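Local atomic coordinates of deseasin MCP-01 (Pseudoalteromonas sp., PDB entry 3VV3), a protein that hydrolyses peptide bonds as a bacterial serine protease of the subtilisin family and degrades collagen. Residues D193-A198 with L293-L298; A277-L282 with E297-S302. All coordinates share one frame; numbering follows the deposited sequence.

Contact 1 (D193-A198 with L293-L298); sequences DILFVA and LELKEL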
loop_
_atom_site.group_PDB
_atom_site.type_symbol
_atom_site.label_atom_id
_atom_site.label_comp_id
_atom_site.label_asym_id
_atom_site.label_seq_id
_atom_site.Cartn_x
_atom_site.Cartn_y
_atom_site.Cartn_z
ATOM N N ASP A 193 -27.279 13.749 3.732
ATOM C CA ASP A 193 -26.635 14.668 2.781
ATOM C C ASP A 193 -25.114 14.588 2.793
ATOM O O ASP A 193 -24.423 15.606 2.701
ATOM C CB ASP A 193 -27.103 16.114 2.995
ATOM C CG ASP A 193 -28.620 16.257 2.890
ATOM O OD1 ASP A 193 -29.215 15.694 1.951
ATOM O OD2 ASP A 193 -29.212 16.940 3.756
ATOM N N ILE A 194 -24.601 13.364 2.874
ATOM C CA ILE A 194 -23.161 13.136 2.918
ATOM C C ILE A 194 -22.682 12.485 1.622
ATOM O O ILE A 194 -23.303 11.550 1.119
ATOM C CB ILE A 194 -22.792 12.245 4.119
ATOM C CG1 ILE A 194 -23.199 12.946 5.419
ATOM C CG2 ILE A 194 -21.288 11.915 4.123
ATOM C CD1 ILE A 194 -23.008 12.091 6.672
ATOM N N LEU A 195 -21.581 13.003 1.091
ATOM C CA LEU A 195 -20.960 12.460 -0.108
ATOM C C LEU A 195 -19.918 11.438 0.318
ATOM O O LEU A 195 -19.068 11.734 1.151
ATOM C CB LEU A 195 -20.279 13.588 -0.882
ATOM C CG LEU A 195 -19.535 13.227 -2.167
ATOM C CD1 LEU A 195 -20.536 12.940 -3.275
ATOM C CD2 LEU A 195 -18.612 14.378 -2.559
ATOM N N PHE A 196 -19.985 10.239 -0.263
ATOM C CA PHE A 196 -19.149 9.109 0.143
ATOM C C PHE A 196 -18.123 8.891 -0.956
ATOM O O PHE A 196 -18.425 8.256 -1.965
ATOM C CB PHE A 196 -20.029 7.851 0.304
ATOM C CG PHE A 196 -19.319 6.653 0.913
ATOM C CD1 PHE A 196 -18.518 5.829 0.136
ATOM C CD2 PHE A 196 -19.486 6.343 2.260
ATOM C CE1 PHE A 196 -17.880 4.723 0.693
ATOM C CE2 PHE A 196 -18.849 5.243 2.827
ATOM C CZ PHE A 196 -18.047 4.435 2.043
ATOM N N VAL A 197 -16.921 9.435 -0.772
ATOM C CA VAL A 197 -15.879 9.325 -1.790
ATOM C C VAL A 197 -15.083 8.045 -1.558
ATOM O O VAL A 197 -14.695 7.758 -0.430
ATOM C CB VAL A 197 -14.936 10.533 -1.747
ATOM C CG1 VAL A 197 -14.048 10.557 -2.985
ATOM C CG2 VAL A 197 -15.749 11.823 -1.641
ATOM N N ALA A 198 -14.846 7.272 -2.616
ATOM C CA ALA A 198 -14.257 5.942 -2.455
ATOM C C ALA A 198 -13.228 5.643 -3.539
ATOM O O ALA A 198 -13.396 6.052 -4.681
ATOM C CB ALA A 198 -15.351 4.871 -2.468
ATOM N N LEU A 293 -26.013 15.080 -4.629
ATOM C CA LEU A 293 -25.952 14.697 -6.031
ATOM C C LEU A 293 -25.440 15.842 -6.912
ATOM O O LEU A 293 -24.697 15.620 -7.861
ATOM C CB LEU A 293 -27.325 14.231 -6.515
ATOM C CG LEU A 293 -27.407 13.823 -7.989
ATOM C CD1 LEU A 293 -26.438 12.685 -8.294
ATOM C CD2 LEU A 293 -28.833 13.437 -8.360
ATOM N N GLU A 294 -25.850 17.069 -6.612
ATOM C CA GLU A 294 -25.348 18.220 -7.364
ATOM C C GLU A 294 -23.850 18.381 -7.176
ATOM O O GLU A 294 -23.118 18.659 -8.131
ATOM C CB GLU A 294 -26.072 19.507 -6.947
ATOM C CG GLU A 294 -27.472 19.630 -7.514
ATOM C CD GLU A 294 -28.248 20.797 -6.930
ATOM O OE1 GLU A 294 -27.880 21.287 -5.835
ATOM O OE2 GLU A 294 -29.236 21.215 -7.572
ATOM N N LEU A 295 -23.403 18.208 -5.933
ATOM C CA LEU A 295 -21.984 18.259 -5.599
ATOM C C LEU A 295 -21.199 17.207 -6.381
ATOM O O LEU A 295 -20.164 17.503 -6.991
ATOM C CB LEU A 295 -21.795 18.043 -4.100
ATOM C CG LEU A 295 -20.358 18.073 -3.581
ATOM C CD1 LEU A 295 -19.673 19.373 -3.980
ATOM C CD2 LEU A 295 -20.327 17.907 -2.052
ATOM N N LYS A 296 -21.694 15.977 -6.353
ATOM C CA LYS A 296 -21.045 14.875 -7.043
ATOM C C LYS A 296 -20.939 15.165 -8.532
ATOM O O LYS A 296 -19.865 15.037 -9.118
ATOM C CB LYS A 296 -21.813 13.572 -6.822
ATOM C CG LYS A 296 -21.318 12.417 -7.702
ATOM C CD LYS A 296 -22.042 11.117 -7.362
ATOM C CE LYS A 296 -21.806 10.037 -8.418
ATOM N NZ LYS A 296 -22.563 8.804 -8.089
ATOM N N GLU A 297 -22.054 15.563 -9.136
ATOM C CA GLU A 297 -22.091 15.787 -10.580
ATOM C C GLU A 297 -21.239 16.985 -10.968
ATOM O O GLU A 297 -20.640 17.008 -12.046
ATOM C CB GLU A 297 -23.535 15.936 -11.076
ATOM C CG GLU A 297 -24.338 14.643 -10.960
ATOM C CD GLU A 297 -25.647 14.674 -11.733
ATOM O OE1 GLU A 297 -26.222 15.771 -11.919
ATOM O OE2 GLU A 297 -26.105 13.587 -12.151
ATOM N N LEU A 298 -21.169 17.974 -10.084
ATOM C CA LEU A 298 -20.343 19.144 -10.337
ATOM C C LEU A 298 -18.856 18.778 -10.376
ATOM O O LEU A 298 -18.111 19.233 -11.246
ATOM C CB LEU A 298 -20.597 20.216 -9.276
ATOM C CG LEU A 298 -19.784 21.501 -9.407
ATOM C CD1 LEU A 298 -20.662 22.701 -9.079
ATOM C CD2 LEU A 298 -18.575 21.457 -8.505
#
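Leu195, at the start of strand 195-199, reaches with both of its methyl groups to residues 293-298 of helix 292-301. The apolar contacts divide between its two branches. CD2 of Leu195 meets CD2 of Leu295 at 4.0 Å, methyl against methyl, with the two side chains running obliquely past each other. The other branch comes up to the root of a lysine: CD1 of Leu195 lies 3.8 Å from CB of Lys296, and here the two side chains cross at about a right angle. CB of Leu195 already heads for the helix, and with CG anti to the backbone N (chi1 179°) and chi2 at 75° one methyl falls to each of Leu295 and Lys296. The closest pair of CA atoms, those of Leu195 and Lys296, is 7.3 Å apart.

The polar bonds of Lys296 lie outside the pair of segments. It offers only its first methylene to the leucine; its chain then runs on extended, and NZ is hydrogen-bonded to the backbone O atoms of Asp220 and Val222. Backbone bonds from Leu195 to Arg167 and Leu169 tie its strand into the central parallel sheet, on which the helix packs through leucines, as in the alpha/beta subtilisin fold. With hydrocarbon alone meeting between the segments, the contact rests on burial and shape, while the lysine ammonium adds a polar tether from helix to sheet.

Contact 2 (A277-L282 with E297-S302); sequences AGAAAL and ELLMSS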
loop_
_atom_site.group_PDB
_atom_site.type_symbol
_atom_site.label_atom_id
_atom_site.label_comp_id
_atom_site.label_asym_id
_atom_site.label_seq_id
_atom_site.Cartn_x
_atom_site.Cartn_y
_atom_site.Cartn_z
ATOM N N ALA A 277 -12.136 14.326 -2.161
ATOM C CA ALA A 277 -12.800 14.689 -0.912
ATOM C C ALA A 277 -12.424 16.116 -0.520
ATOM O O ALA A 277 -13.276 16.909 -0.095
ATOM C CB ALA A 277 -12.441 13.712 0.209
ATOM N N GLY A 278 -11.149 16.450 -0.671
ATOM C CA GLY A 278 -10.687 17.806 -0.414
ATOM C C GLY A 278 -11.374 18.810 -1.320
ATOM O O GLY A 278 -11.814 19.870 -0.862
ATOM N N ALA A 279 -11.469 18.489 -2.608
ATOM C CA ALA A 279 -12.147 19.381 -3.542
ATOM C C ALA A 279 -13.624 19.562 -3.173
ATOM O O ALA A 279 -14.159 20.666 -3.271
ATOM C CB ALA A 279 -12.000 18.890 -4.978
ATOM N N ALA A 280 -14.275 18.482 -2.743
ATOM C CA ALA A 280 -15.671 18.566 -2.331
ATOM C C ALA A 280 -15.805 19.534 -1.166
ATOM O O ALA A 280 -16.703 20.386 -1.157
ATOM C CB ALA A 280 -16.222 17.184 -1.952
ATOM N N ALA A 281 -14.922 19.403 -0.179
ATOM C CA ALA A 281 -14.944 20.304 0.976
ATOM C C ALA A 281 -14.705 21.755 0.557
ATOM O O ALA A 281 -15.343 22.671 1.083
ATOM C CB ALA A 281 -13.929 19.870 2.020
ATOM N N LEU A 282 -13.785 21.966 -0.383
ATOM C CA LEU A 282 -13.509 23.321 -0.868
ATOM C C LEU A 282 -14.730 23.927 -1.561
ATOM O O LEU A 282 -15.067 25.099 -1.343
ATOM C CB LEU A 282 -12.285 23.341 -1.803
ATOM C CG LEU A 282 -11.695 24.739 -2.049
ATOM C CD1 LEU A 282 -11.305 25.370 -0.716
ATOM C CD2 LEU A 282 -10.483 24.669 -2.963
ATOM N N GLU A 297 -22.054 15.563 -9.136
ATOM C CA GLU A 297 -22.091 15.787 -10.580
ATOM C C GLU A 297 -21.239 16.985 -10.968
ATOM O O GLU A 297 -20.640 17.008 -12.046
ATOM C CB GLU A 297 -23.535 15.936 -11.076
ATOM C CG GLU A 297 -24.338 14.643 -10.960
ATOM C CD GLU A 297 -25.647 14.674 -11.733
ATOM O OE1 GLU A 297 -26.222 15.771 -11.919
ATOM O OE2 GLU A 297 -26.105 13.587 -12.151
ATOM N N LEU A 298 -21.169 17.974 -10.084
ATOM C CA LEU A 298 -20.343 19.144 -10.337
ATOM C C LEU A 298 -18.856 18.778 -10.376
ATOM O O LEU A 298 -18.111 19.233 -11.246
ATOM C CB LEU A 298 -20.597 20.216 -9.276
ATOM C CG LEU A 298 -19.784 21.501 -9.407
ATOM C CD1 LEU A 298 -20.662 22.701 -9.079
ATOM C CD2 LEU A 298 -18.575 21.457 -8.505
ATOM N N LEU A 299 -18.424 17.959 -9.424
ATOM C CA LEU A 299 -17.038 17.499 -9.407
ATOM C C LEU A 299 -16.711 16.741 -10.688
ATOM O O LEU A 299 -15.639 16.916 -11.281
ATOM C CB LEU A 299 -16.776 16.644 -8.160
ATOM C CG LEU A 299 -16.791 17.453 -6.858
ATOM C CD1 LEU A 299 -16.948 16.539 -5.625
ATOM C CD2 LEU A 299 -15.537 18.315 -6.750
ATOM N N MET A 300 -17.646 15.902 -11.126
ATOM C CA MET A 300 -17.472 15.137 -12.357
ATOM C C MET A 300 -17.452 16.030 -13.602
ATOM O O MET A 300 -16.551 15.936 -14.434
ATOM C CB MET A 300 -18.571 14.082 -12.476
ATOM C CG MET A 300 -18.430 12.967 -11.432
ATOM S SD MET A 300 -19.869 11.892 -11.299
ATOM C CE MET A 300 -19.865 11.065 -12.895
ATOM N N SER A 301 -18.436 16.914 -13.715
ATOM C CA SER A 301 -18.606 17.673 -14.950
ATOM C C SER A 301 -17.584 18.791 -15.092
ATOM O O SER A 301 -17.250 19.184 -16.208
ATOM C CB SER A 301 -20.034 18.231 -15.050
ATOM O OG SER A 301 -20.283 19.184 -14.031
ATOM N N SER A 302 -17.085 19.304 -13.970
ATOM C CA SER A 302 -16.142 20.423 -14.007
ATOM C C SER A 302 -14.702 19.995 -14.274
ATOM O O SER A 302 -13.834 20.841 -14.483
ATOM C CB SER A 302 -16.197 21.244 -12.716
ATOM O OG SER A 302 -15.681 20.514 -11.615
#
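Leu299 has its CG anti to the carbonyl carbon (chi1 -69°) and a chi2 of 163°, and these torsions spread its two methyl groups over consecutive alanines of helix 269-284. CD1 takes Ala280, approaching CB to 3.8 Å and lying 4.1 Å from CA of Ala280, so this methyl also rests against the helix backbone. CD2 takes the neighbouring residue, with Ala279 CB at 4.0 Å. Both alanines are buried, and their short side chains let one leucine span the distance between the helices, 7.3 Å from CA of Ala280 to CA of Leu299.

In residues 297-302, Ser302 turns back on the preceding turn. Its OG donates to O of Leu298 at 2.8 Å, tilted 28° from the carbonyl plane, while Ser302 N reaches the same oxygen from the opposite face. Two donors thus grip one carbonyl, and the hydroxyl of Ser302 is satisfied by Leu298 O.

Ala279 also touches Val321 of helix 321-327, and Ala280 touches Val168 of a central strand. This helix-on-helix packing against one side of a parallel sheet belongs to the alpha/beta subtilisin fold, in which helix 269-284 holds Ser270 near its start, probably the catalytic serine.

Both contacts are buried and both use helix 292-301, but contact 1 sets it against a strand of the central sheet and contact 2 against helix 269-284. They merge into one apolar cluster: Leu195 CD2 lies 3.7 Å from Ala280 CB and 4.1 Å from Leu299 CD1, so strand and both helices meet around these side chains. Neither is a surface contact, though contact 1 includes the partly exposed Lys296, whose polar end is bound to the sheet region. Contact 2 joins alanines to a leucine, and the firm side-chain bond inside its segments is that of Ser302 OG to Leu298 O. Their centres are about 8 Å apart, on the same side of the chain's centre.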